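Local coordinates for protein tRNA(Ile2) 2-agmatinylcytidine synthetase TiaS (Archaeoglobus fulgidus, PDB 5XOB) that uses ATP to attach agmatine to the wobble cytidine of the minor isoleucine tRNA, forming 2-agmatinylcytidine and switching codon reading from AUG to AUA, at residues P277-F287 / F301-R312; F108-V116 / N245-I253. All blocks are in the same frame, centred on the assembly; numbering follows the deposited sequence.

How the contacts relate
From the N terminus, helix 106-114 of the TCKD region comes first, and contact 2 lays its C-terminal end against residues 245-253, which lead from strand 239-244 toward strand 252-254. That closure spans 128 intervening residues, bringing the TCKD and FLD regions together beside the start of the OB-fold sheet. Contact 1 follows wholly within the OB fold: it closes a short excursion of 13 residues, mostly strand, packing helix 307-313 and the turn before it on the hairpin 278-291. The contacts run in series, neither nested nor crossed. Their centres lie about 27 Å apart and they do not touch, yet both reach one branched sheet, in which strand 265-273 pairs with 252-254 and 284-291.

Contact 1 of 2, residues P277-F287 / F301-R312; sequences PYDIEGGHVFF and FEPTKQFRNVIR
V285 and F287, side by side on one face of strand 284-287, meet helix 307-312 through I311, whose CG2 touches F287 CE2 at 3.4 Å and V285 CG1 at 3.9 Å. CG2 lies anti to the backbone N of I311 (CG1 has chi1 -66°), which turns this methyl to the strand while the side chain crosses the phenylalanine at about a right angle. L333 and I336 lie against I311 too, making this the tightly packed, buried part. V285 CG2 also rests on the aliphatic stem of R308. Bent at chi3, R308 sends NH1 to G283 O at 3.0 Å, on a lone pair and in the guanidinium plane, while NE bonds K305 O at 2.7 Å; the two bonds fix the rotation of the group and tie the hairpin to the turn before the helix. A leucine in place of R308 would probably keep some packing on V285 but leave G283 O without its donor and K305 O with only the backbone N-H of its two R308 donors. H284 takes the backbone N-H of E302 on ND1 (3.0 Å) near its ring plane, a bent bond of 136°, and the edge of F301 faces its ring, centroids 5.5 Å apart and planes at 64°, in an offset edge-to-face pair. Toward solvent the contact loosens: R312 NE reaches exposed D279 OD2 at 3.0 Å in a salt bridge, on the syn side but tilted from both planes, and P277 lays CG on R312 O. The carboxylate end of E302 leads away from the hairpin to a salt bridge with K305 NZ. A helix that follows strand 294-300 and precedes strand 319-327 in the chain, packed against the barrel strands, is typical of the OB fold, which commonly binds nucleic acid, consistent with such a role in this tRNA-modifying enzyme.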
loop_
_atom_site.group_PDB
_atom_site.type_symbol
_atom_site.label_atom_id
_atom_site.label_comp_id
_atom_site.label_asym_id
_atom_site.label_seq_id
_atom_site.Cartn_x
_atom_site.Cartn_y
_atom_site.Cartn_z
ATOM N N PRO A 277 -13.984 5.652 -19.439
ATOM C CA PRO A 277 -12.535 5.781 -19.353
ATOM C C PRO A 277 -11.904 6.332 -20.618
ATOM O O PRO A 277 -12.426 6.128 -21.713
ATOM C CB PRO A 277 -12.057 4.350 -19.072
ATOM C CG PRO A 277 -13.165 3.471 -19.526
ATOM C CD PRO A 277 -14.419 4.252 -19.282
ATOM N N TYR A 278 -10.784 7.026 -20.453
ATOM C CA TYR A 278 -10.050 7.564 -21.583
ATOM C C TYR A 278 -8.556 7.680 -21.265
ATOM O O TYR A 278 -8.172 8.159 -20.194
ATOM C CB TYR A 278 -10.643 8.917 -21.995
ATOM C CG TYR A 278 -10.538 9.998 -20.943
ATOM C CD1 TYR A 278 -9.432 10.845 -20.906
ATOM C CD2 TYR A 278 -11.545 10.185 -19.989
ATOM C CE1 TYR A 278 -9.320 11.840 -19.951
ATOM C CE2 TYR A 278 -11.446 11.182 -19.027
ATOM C CZ TYR A 278 -10.329 12.010 -19.016
ATOM O OH TYR A 278 -10.193 13.009 -18.074
ATOM N N ASP A 279 -7.718 7.235 -22.203
ATOM C CA ASP A 279 -6.267 7.289 -22.021
ATOM C C ASP A 279 -5.801 8.739 -22.027
ATOM O O ASP A 279 -6.593 9.644 -22.299
ATOM C CB ASP A 279 -5.542 6.492 -23.105
ATOM C CG ASP A 279 -5.943 5.036 -23.115
ATOM O OD1 ASP A 279 -7.091 4.725 -22.724
ATOM O OD2 ASP A 279 -5.112 4.198 -23.512
ATOM N N ILE A 280 -4.530 8.968 -21.713
ATOM C CA ILE A 280 -4.017 10.336 -21.701
ATOM C C ILE A 280 -2.498 10.439 -21.873
ATOM O O ILE A 280 -1.749 9.489 -21.638
ATOM C CB ILE A 280 -4.482 11.099 -20.418
ATOM C CG1 ILE A 280 -5.029 12.516 -20.720
ATOM C CG2 ILE A 280 -3.358 11.201 -19.385
ATOM C CD1 ILE A 280 -5.518 12.808 -22.133
ATOM N N GLU A 281 -2.094 11.623 -22.318
ATOM C CA GLU A 281 -0.706 12.081 -22.435
ATOM C C GLU A 281 0.439 11.113 -22.034
ATOM O O GLU A 281 1.366 10.932 -22.824
ATOM C CB GLU A 281 -0.582 13.443 -21.719
ATOM C CG GLU A 281 -1.304 14.576 -22.466
ATOM C CD GLU A 281 -1.999 15.584 -21.557
ATOM O OE1 GLU A 281 -1.344 16.104 -20.626
ATOM O OE2 GLU A 281 -3.201 15.872 -21.789
ATOM N N GLY A 282 0.384 10.494 -20.851
ATOM C CA GLY A 282 1.513 9.676 -20.351
ATOM C C GLY A 282 1.366 8.157 -20.207
ATOM O O GLY A 282 2.280 7.497 -19.699
ATOM N N GLY A 283 0.244 7.595 -20.658
ATOM C CA GLY A 283 -0.056 6.162 -20.461
ATOM C C GLY A 283 -1.055 5.904 -19.335
ATOM O O GLY A 283 -1.049 4.835 -18.716
ATOM N N HIS A 284 -1.930 6.883 -19.097
ATOM C CA HIS A 284 -2.845 6.899 -17.952
ATOM C C HIS A 284 -4.289 6.859 -18.431
ATOM O O HIS A 284 -4.606 7.364 -19.503
ATOM C CB HIS A 284 -2.618 8.162 -17.112
ATOM C CG HIS A 284 -1.176 8.527 -16.950
ATOM N ND1 HIS A 284 -0.273 7.701 -16.324
ATOM C CD2 HIS A 284 -0.477 9.621 -17.337
ATOM C CE1 HIS A 284 0.921 8.265 -16.327
ATOM N NE2 HIS A 284 0.824 9.433 -16.937
ATOM N N VAL A 285 -5.164 6.291 -17.609
ATOM C CA VAL A 285 -6.528 5.972 -18.009
ATOM C C VAL A 285 -7.501 6.561 -16.989
ATOM O O VAL A 285 -7.599 6.046 -15.883
ATOM C CB VAL A 285 -6.709 4.438 -18.065
ATOM C CG1 VAL A 285 -8.106 4.057 -18.541
ATOM C CG2 VAL A 285 -5.645 3.802 -18.954
ATOM N N PHE A 286 -8.223 7.623 -17.349
ATOM C CA PHE A 286 -9.128 8.288 -16.398
ATOM C C PHE A 286 -10.578 7.936 -16.633
ATOM O O PHE A 286 -10.954 7.503 -17.713
ATOM C CB PHE A 286 -9.010 9.806 -16.484
ATOM C CG PHE A 286 -7.706 10.339 -15.997
ATOM C CD1 PHE A 286 -7.645 11.141 -14.865
ATOM C CD2 PHE A 286 -6.532 10.044 -16.672
ATOM C CE1 PHE A 286 -6.434 11.639 -14.418
ATOM C CE2 PHE A 286 -5.320 10.535 -16.229
ATOM C CZ PHE A 286 -5.268 11.334 -15.100
ATOM N N PHE A 287 -11.387 8.153 -15.604
ATOM C CA PHE A 287 -12.825 8.058 -15.727
ATOM C C PHE A 287 -13.462 8.742 -14.531
ATOM O O PHE A 287 -12.759 9.337 -13.715
ATOM C CB PHE A 287 -13.276 6.600 -15.862
ATOM C CG PHE A 287 -12.955 5.744 -14.681
ATOM C CD1 PHE A 287 -13.874 5.590 -13.655
ATOM C CD2 PHE A 287 -11.752 5.056 -14.612
ATOM C CE1 PHE A 287 -13.590 4.784 -12.567
ATOM C CE2 PHE A 287 -11.463 4.247 -13.530
ATOM C CZ PHE A 287 -12.383 4.111 -12.505
ATOM N N PHE A 301 -2.911 4.934 -13.294
ATOM C CA PHE A 301 -1.715 5.501 -13.919
ATOM C C PHE A 301 -0.910 4.415 -14.632
ATOM O O PHE A 301 -1.198 3.228 -14.492
ATOM C CB PHE A 301 -0.849 6.234 -12.885
ATOM C CG PHE A 301 -1.527 7.428 -12.261
ATOM C CD1 PHE A 301 -1.325 8.707 -12.772
ATOM C CD2 PHE A 301 -2.368 7.275 -11.164
ATOM C CE1 PHE A 301 -1.948 9.806 -12.199
ATOM C CE2 PHE A 301 -2.993 8.368 -10.589
ATOM C CZ PHE A 301 -2.782 9.636 -11.107
ATOM N N GLU A 302 0.109 4.831 -15.376
ATOM C CA GLU A 302 0.862 3.944 -16.255
ATOM C C GLU A 302 1.546 2.828 -15.475
ATOM O O GLU A 302 1.509 1.673 -15.902
ATOM C CB GLU A 302 1.889 4.745 -17.076
ATOM C CG GLU A 302 2.716 3.928 -18.068
ATOM C CD GLU A 302 3.859 3.151 -17.434
ATOM O OE1 GLU A 302 4.380 3.571 -16.379
ATOM O OE2 GLU A 302 4.244 2.108 -18.003
ATOM N N PRO A 303 2.157 3.158 -14.318
ATOM C CA PRO A 303 2.890 2.133 -13.559
ATOM C C PRO A 303 2.054 0.955 -13.016
ATOM O O PRO A 303 2.620 0.050 -12.397
ATOM C CB PRO A 303 3.500 2.929 -12.395
ATOM C CG PRO A 303 3.529 4.345 -12.862
ATOM C CD PRO A 303 2.300 4.491 -13.701
ATOM N N THR A 304 0.739 0.971 -13.244
ATOM C CA THR A 304 -0.148 -0.126 -12.855
ATOM C C THR A 304 -0.287 -1.143 -13.989
ATOM O O THR A 304 -0.923 -2.185 -13.825
ATOM C CB THR A 304 -1.548 0.391 -12.490
ATOM O OG1 THR A 304 -2.220 0.826 -13.676
ATOM C CG2 THR A 304 -1.462 1.550 -11.499
ATOM N N LYS A 305 0.279 -0.808 -15.148
ATOM C CA LYS A 305 0.483 -1.759 -16.237
ATOM C C LYS A 305 -0.813 -2.430 -16.689
ATOM O O LYS A 305 -1.734 -1.748 -17.129
ATOM C CB LYS A 305 1.543 -2.799 -15.844
ATOM C CG LYS A 305 2.893 -2.219 -15.455
ATOM C CD LYS A 305 3.453 -1.227 -16.470
ATOM C CE LYS A 305 4.943 -1.000 -16.236
ATOM N NZ LYS A 305 5.428 0.341 -16.665
ATOM N N GLN A 306 -0.892 -3.754 -16.552
ATOM C CA GLN A 306 -2.002 -4.540 -17.086
ATOM C C GLN A 306 -3.315 -4.198 -16.392
ATOM O O GLN A 306 -4.388 -4.432 -16.941
ATOM C CB GLN A 306 -1.739 -6.046 -16.928
ATOM C CG GLN A 306 -0.495 -6.574 -17.638
ATOM C CD GLN A 306 0.798 -6.391 -16.845
ATOM O OE1 GLN A 306 0.790 -5.915 -15.704
ATOM N NE2 GLN A 306 1.919 -6.774 -17.452
ATOM N N PHE A 307 -3.227 -3.664 -15.176
ATOM C CA PHE A 307 -4.411 -3.240 -14.431
ATOM C C PHE A 307 -5.246 -2.210 -15.203
ATOM O O PHE A 307 -6.453 -2.104 -14.986
ATOM C CB PHE A 307 -3.996 -2.677 -13.066
ATOM C CG PHE A 307 -5.148 -2.210 -12.210
ATOM C CD1 PHE A 307 -5.991 -3.123 -11.590
ATOM C CD2 PHE A 307 -5.374 -0.854 -12.008
ATOM C CE1 PHE A 307 -7.045 -2.692 -10.796
ATOM C CE2 PHE A 307 -6.419 -0.418 -11.212
ATOM C CZ PHE A 307 -7.255 -1.338 -10.605
ATOM N N ARG A 308 -4.603 -1.460 -16.099
ATOM C CA ARG A 308 -5.308 -0.504 -16.957
ATOM C C ARG A 308 -6.271 -1.193 -17.908
ATOM O O ARG A 308 -7.308 -0.633 -18.268
ATOM C CB ARG A 308 -4.321 0.305 -17.779
ATOM C CG ARG A 308 -3.475 1.251 -16.953
ATOM C CD ARG A 308 -2.306 1.787 -17.753
ATOM N NE ARG A 308 -1.440 0.707 -18.210
ATOM C CZ ARG A 308 -0.325 0.877 -18.913
ATOM N NH1 ARG A 308 0.081 2.096 -19.251
ATOM N NH2 ARG A 308 0.391 -0.181 -19.280
ATOM N N ASN A 309 -5.919 -2.406 -18.318
ATOM C CA ASN A 309 -6.757 -3.182 -19.226
ATOM C C ASN A 309 -8.175 -3.374 -18.695
ATOM O O ASN A 309 -9.143 -3.129 -19.417
ATOM C CB ASN A 309 -6.122 -4.546 -19.518
ATOM C CG ASN A 309 -4.715 -4.429 -20.080
ATOM O OD1 ASN A 309 -4.238 -3.330 -20.374
ATOM N ND2 ASN A 309 -4.042 -5.563 -20.225
ATOM N N VAL A 310 -8.296 -3.789 -17.435
ATOM C CA VAL A 310 -9.615 -4.039 -16.839
ATOM C C VAL A 310 -10.365 -2.723 -16.631
ATOM O O VAL A 310 -11.590 -2.677 -16.748
ATOM C CB VAL A 310 -9.572 -4.855 -15.505
ATOM C CG1 VAL A 310 -8.472 -5.913 -15.517
ATOM C CG2 VAL A 310 -9.436 -3.952 -14.278
ATOM N N ILE A 311 -9.634 -1.655 -16.319
ATOM C CA ILE A 311 -10.253 -0.340 -16.174
ATOM C C ILE A 311 -10.760 0.164 -17.519
ATOM O O ILE A 311 -11.869 0.670 -17.602
ATOM C CB ILE A 311 -9.289 0.701 -15.564
ATOM C CG1 ILE A 311 -8.936 0.332 -14.115
ATOM C CG2 ILE A 311 -9.891 2.102 -15.624
ATOM C CD1 ILE A 311 -10.112 0.292 -13.154
ATOM N N ARG A 312 -9.951 0.017 -18.569
ATOM C CA ARG A 312 -10.332 0.485 -19.910
ATOM C C ARG A 312 -11.693 -0.037 -20.383
ATOM O O ARG A 312 -12.352 0.607 -21.199
ATOM C CB ARG A 312 -9.253 0.136 -20.946
ATOM C CG ARG A 312 -8.028 1.039 -20.879
ATOM C CD ARG A 312 -7.359 1.233 -22.232
ATOM N NE ARG A 312 -5.977 1.684 -22.067
ATOM C CZ ARG A 312 -4.954 0.884 -21.760
ATOM N NH1 ARG A 312 -5.136 -0.424 -21.578
ATOM N NH2 ARG A 312 -3.734 1.398 -21.626
#

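Contact 2 of 2, residues F108-V116 / N245-I253; sequences FADKAIKDV and NHATDMHLI
D110 opens the contact lightly, its OD1 4.2 Å from M250 CE; the same oxygen forms a salt bridge with K106. One turn on, I113 points at the 245-253 segment and sets CD1 against M250 CE at 3.7 Å. With chi1 at -170° and the rest of the chain straight, M250 carries its methyl out to cross the isoleucine obliquely. N245, pointing against I113, brings ND2 to within 3.8 Å of the same CD1, a van der Waals touch, while its OD1 accepts from R44 N. K114, extended beyond CG, runs beside the backbone of M250, H251 and L252: CG lies 3.6 Å from M250 O, and NZ stays 4.0 Å from both M250 O and L252 O. K114 O, near the helix end, meets I253 CD1 at 3.8 Å. D115 comes only loosely near that methyl, its carboxylate being engaged by R265. The contact thus joins an apolar pair, I113 with M250, to van der Waals touches between a lysine stem and carbonyls, where the nearby ammonium probably adds weak attraction without a hydrogen bond; the carboxylates of D110 and D115 and the N245 amide find their strong partners outside the two segments, consistent with a junction set by shape more than by direct polar pairing.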
loop_
_atom_site.group_PDB
_atom_site.type_symbol
_atom_site.label_atom_id
_atom_site.label_comp_id
_atom_site.label_asym_id
_atom_site.label_seq_id
_atom_site.Cartn_x
_atom_site.Cartn_y
_atom_site.Cartn_z
ATOM N N PHE A 108 -4.162 9.057 18.492
ATOM C CA PHE A 108 -3.088 9.798 17.853
ATOM C C PHE A 108 -2.559 9.013 16.657
ATOM O O PHE A 108 -2.523 9.523 15.536
ATOM C CB PHE A 108 -1.939 10.074 18.837
ATOM C CG PHE A 108 -0.883 11.008 18.286
ATOM C CD1 PHE A 108 -0.965 12.381 18.507
ATOM C CD2 PHE A 108 0.173 10.518 17.523
ATOM C CE1 PHE A 108 -0.012 13.239 17.987
ATOM C CE2 PHE A 108 1.128 11.376 17.004
ATOM C CZ PHE A 108 1.035 12.736 17.236
ATOM N N ALA A 109 -2.153 7.772 16.907
ATOM C CA ALA A 109 -1.612 6.908 15.859
ATOM C C ALA A 109 -2.579 6.817 14.688
ATOM O O ALA A 109 -2.186 7.013 13.545
ATOM C CB ALA A 109 -1.322 5.521 16.410
ATOM N N ASP A 110 -3.845 6.536 14.987
ATOM C CA ASP A 110 -4.909 6.476 13.975
ATOM C C ASP A 110 -4.883 7.667 13.036
ATOM O O ASP A 110 -4.896 7.515 11.815
ATOM C CB ASP A 110 -6.286 6.442 14.647
ATOM C CG ASP A 110 -6.905 5.057 14.656
ATOM O OD1 ASP A 110 -6.191 4.068 14.959
ATOM O OD2 ASP A 110 -8.122 4.969 14.371
ATOM N N LYS A 111 -4.862 8.853 13.634
ATOM C CA LYS A 111 -4.885 10.114 12.899
ATOM C C LYS A 111 -3.618 10.307 12.067
ATOM O O LYS A 111 -3.665 10.850 10.965
ATOM C CB LYS A 111 -5.039 11.272 13.882
ATOM C CG LYS A 111 -5.303 12.617 13.241
ATOM C CD LYS A 111 -5.517 13.674 14.312
ATOM C CE LYS A 111 -5.857 15.034 13.722
ATOM N NZ LYS A 111 -5.749 16.113 14.745
ATOM N N ALA A 112 -2.485 9.866 12.601
ATOM C CA ALA A 112 -1.233 9.916 11.860
ATOM C C ALA A 112 -1.273 9.020 10.624
ATOM O O ALA A 112 -0.694 9.349 9.588
ATOM C CB ALA A 112 -0.080 9.513 12.762
ATOM N N ILE A 113 -1.976 7.899 10.735
ATOM C CA ILE A 113 -2.030 6.917 9.659
ATOM C C ILE A 113 -3.048 7.328 8.607
ATOM O O ILE A 113 -2.823 7.118 7.417
ATOM C CB ILE A 113 -2.357 5.511 10.208
ATOM C CG1 ILE A 113 -1.269 5.088 11.198
ATOM C CG2 ILE A 113 -2.449 4.487 9.081
ATOM C CD1 ILE A 113 -1.568 3.810 11.945
ATOM N N LYS A 114 -4.153 7.925 9.042
ATOM C CA LYS A 114 -5.265 8.239 8.138
ATOM C C LYS A 114 -5.345 9.697 7.690
ATOM O O LYS A 114 -5.978 10.006 6.673
ATOM C CB LYS A 114 -6.583 7.839 8.795
ATOM C CG LYS A 114 -6.773 6.338 8.835
ATOM C CD LYS A 114 -8.099 5.951 9.455
ATOM C CE LYS A 114 -8.286 4.446 9.407
ATOM N NZ LYS A 114 -9.589 4.018 9.980
ATOM N N ASP A 115 -4.683 10.581 8.426
ATOM C CA ASP A 115 -4.938 11.997 8.304
ATOM C C ASP A 115 -3.640 12.783 8.322
ATOM O O ASP A 115 -2.560 12.225 8.122
ATOM C CB ASP A 115 -5.837 12.420 9.467
ATOM C CG ASP A 115 -7.019 13.250 9.020
ATOM O OD1 ASP A 115 -7.973 12.658 8.468
ATOM O OD2 ASP A 115 -7.001 14.485 9.232
ATOM N N VAL A 116 -3.765 14.087 8.544
ATOM C CA VAL A 116 -2.633 14.982 8.657
ATOM C C VAL A 116 -2.530 15.482 10.092
ATOM O O VAL A 116 -3.535 15.794 10.734
ATOM C CB VAL A 116 -2.792 16.181 7.707
ATOM C CG1 VAL A 116 -1.640 17.166 7.874
ATOM C CG2 VAL A 116 -2.884 15.706 6.262
ATOM N N ASN A 245 1.927 -2.838 9.934
ATOM C CA ASN A 245 0.580 -2.596 9.412
ATOM C C ASN A 245 0.552 -2.601 7.878
ATOM O O ASN A 245 -0.400 -2.126 7.261
ATOM C CB ASN A 245 -0.029 -1.312 9.992
ATOM C CG ASN A 245 0.689 -0.061 9.545
ATOM O OD1 ASN A 245 1.728 -0.119 8.882
ATOM N ND2 ASN A 245 0.137 1.087 9.913
ATOM N N HIS A 246 1.592 -3.159 7.270
ATOM C CA HIS A 246 1.591 -3.398 5.832
ATOM C C HIS A 246 0.476 -4.316 5.428
ATOM O O HIS A 246 0.157 -5.258 6.147
ATOM C CB HIS A 246 2.881 -4.065 5.398
ATOM C CG HIS A 246 4.069 -3.179 5.512
ATOM N ND1 HIS A 246 5.337 -3.655 5.759
ATOM C CD2 HIS A 246 4.175 -1.835 5.436
ATOM C CE1 HIS A 246 6.178 -2.638 5.808
ATOM N NE2 HIS A 246 5.496 -1.525 5.619
ATOM N N ALA A 247 -0.091 -4.056 4.258
ATOM C CA ALA A 247 -1.076 -4.947 3.650
ATOM C C ALA A 247 -2.364 -5.098 4.471
ATOM O O ALA A 247 -2.976 -6.166 4.488
ATOM C CB ALA A 247 -0.439 -6.309 3.372
ATOM N N THR A 248 -2.787 -4.022 5.127
ATOM C CA THR A 248 -3.988 -4.043 5.965
ATOM C C THR A 248 -5.091 -3.058 5.553
ATOM O O THR A 248 -6.171 -3.082 6.143
ATOM C CB THR A 248 -3.629 -3.712 7.426
ATOM O OG1 THR A 248 -2.928 -2.465 7.471
ATOM C CG2 THR A 248 -2.758 -4.805 8.038
ATOM N N ASP A 249 -4.821 -2.195 4.568
ATOM C CA ASP A 249 -5.728 -1.093 4.199
ATOM C C ASP A 249 -6.067 -0.223 5.401
ATOM O O ASP A 249 -7.149 0.353 5.462
ATOM C CB ASP A 249 -7.044 -1.620 3.590
ATOM C CG ASP A 249 -6.942 -1.943 2.100
ATOM O OD1 ASP A 249 -5.940 -1.593 1.438
ATOM O OD2 ASP A 249 -7.898 -2.561 1.580
ATOM N N MET A 250 -5.149 -0.117 6.358
ATOM C CA MET A 250 -5.439 0.605 7.600
ATOM C C MET A 250 -5.616 2.109 7.338
ATOM O O MET A 250 -6.183 2.833 8.152
ATOM C CB MET A 250 -4.330 0.350 8.634
ATOM C CG MET A 250 -4.637 0.841 10.049
ATOM S SD MET A 250 -3.397 0.356 11.277
ATOM C CE MET A 250 -4.002 1.184 12.752
ATOM N N HIS A 251 -5.135 2.562 6.187
ATOM C CA HIS A 251 -5.184 3.968 5.800
ATOM C C HIS A 251 -6.502 4.398 5.185
ATOM O O HIS A 251 -6.718 5.590 4.959
ATOM C CB HIS A 251 -4.048 4.276 4.816
ATOM C CG HIS A 251 -4.180 3.598 3.483
ATOM N ND1 HIS A 251 -4.310 2.233 3.337
ATOM C CD2 HIS A 251 -4.166 4.105 2.228
ATOM C CE1 HIS A 251 -4.388 1.931 2.053
ATOM N NE2 HIS A 251 -4.306 3.050 1.358
ATOM N N LEU A 252 -7.383 3.438 4.926
ATOM C CA LEU A 252 -8.589 3.708 4.171
ATOM C C LEU A 252 -9.729 4.229 5.035
ATOM O O LEU A 252 -10.130 3.601 6.020
ATOM C CB LEU A 252 -9.037 2.460 3.414
ATOM C CG LEU A 252 -8.114 1.981 2.284
ATOM C CD1 LEU A 252 -8.846 0.960 1.428
ATOM C CD2 LEU A 252 -7.595 3.108 1.401
ATOM N N ILE A 253 -10.230 5.394 4.637
ATOM C CA ILE A 253 -11.415 6.000 5.202
ATOM C C ILE A 253 -12.588 5.614 4.311
ATOM O O ILE A 253 -12.572 5.901 3.118
ATOM C CB ILE A 253 -11.274 7.533 5.220
ATOM C CG1 ILE A 253 -10.046 7.923 6.054
ATOM C CG2 ILE A 253 -12.550 8.180 5.750
ATOM C CD1 ILE A 253 -9.641 9.382 5.973
#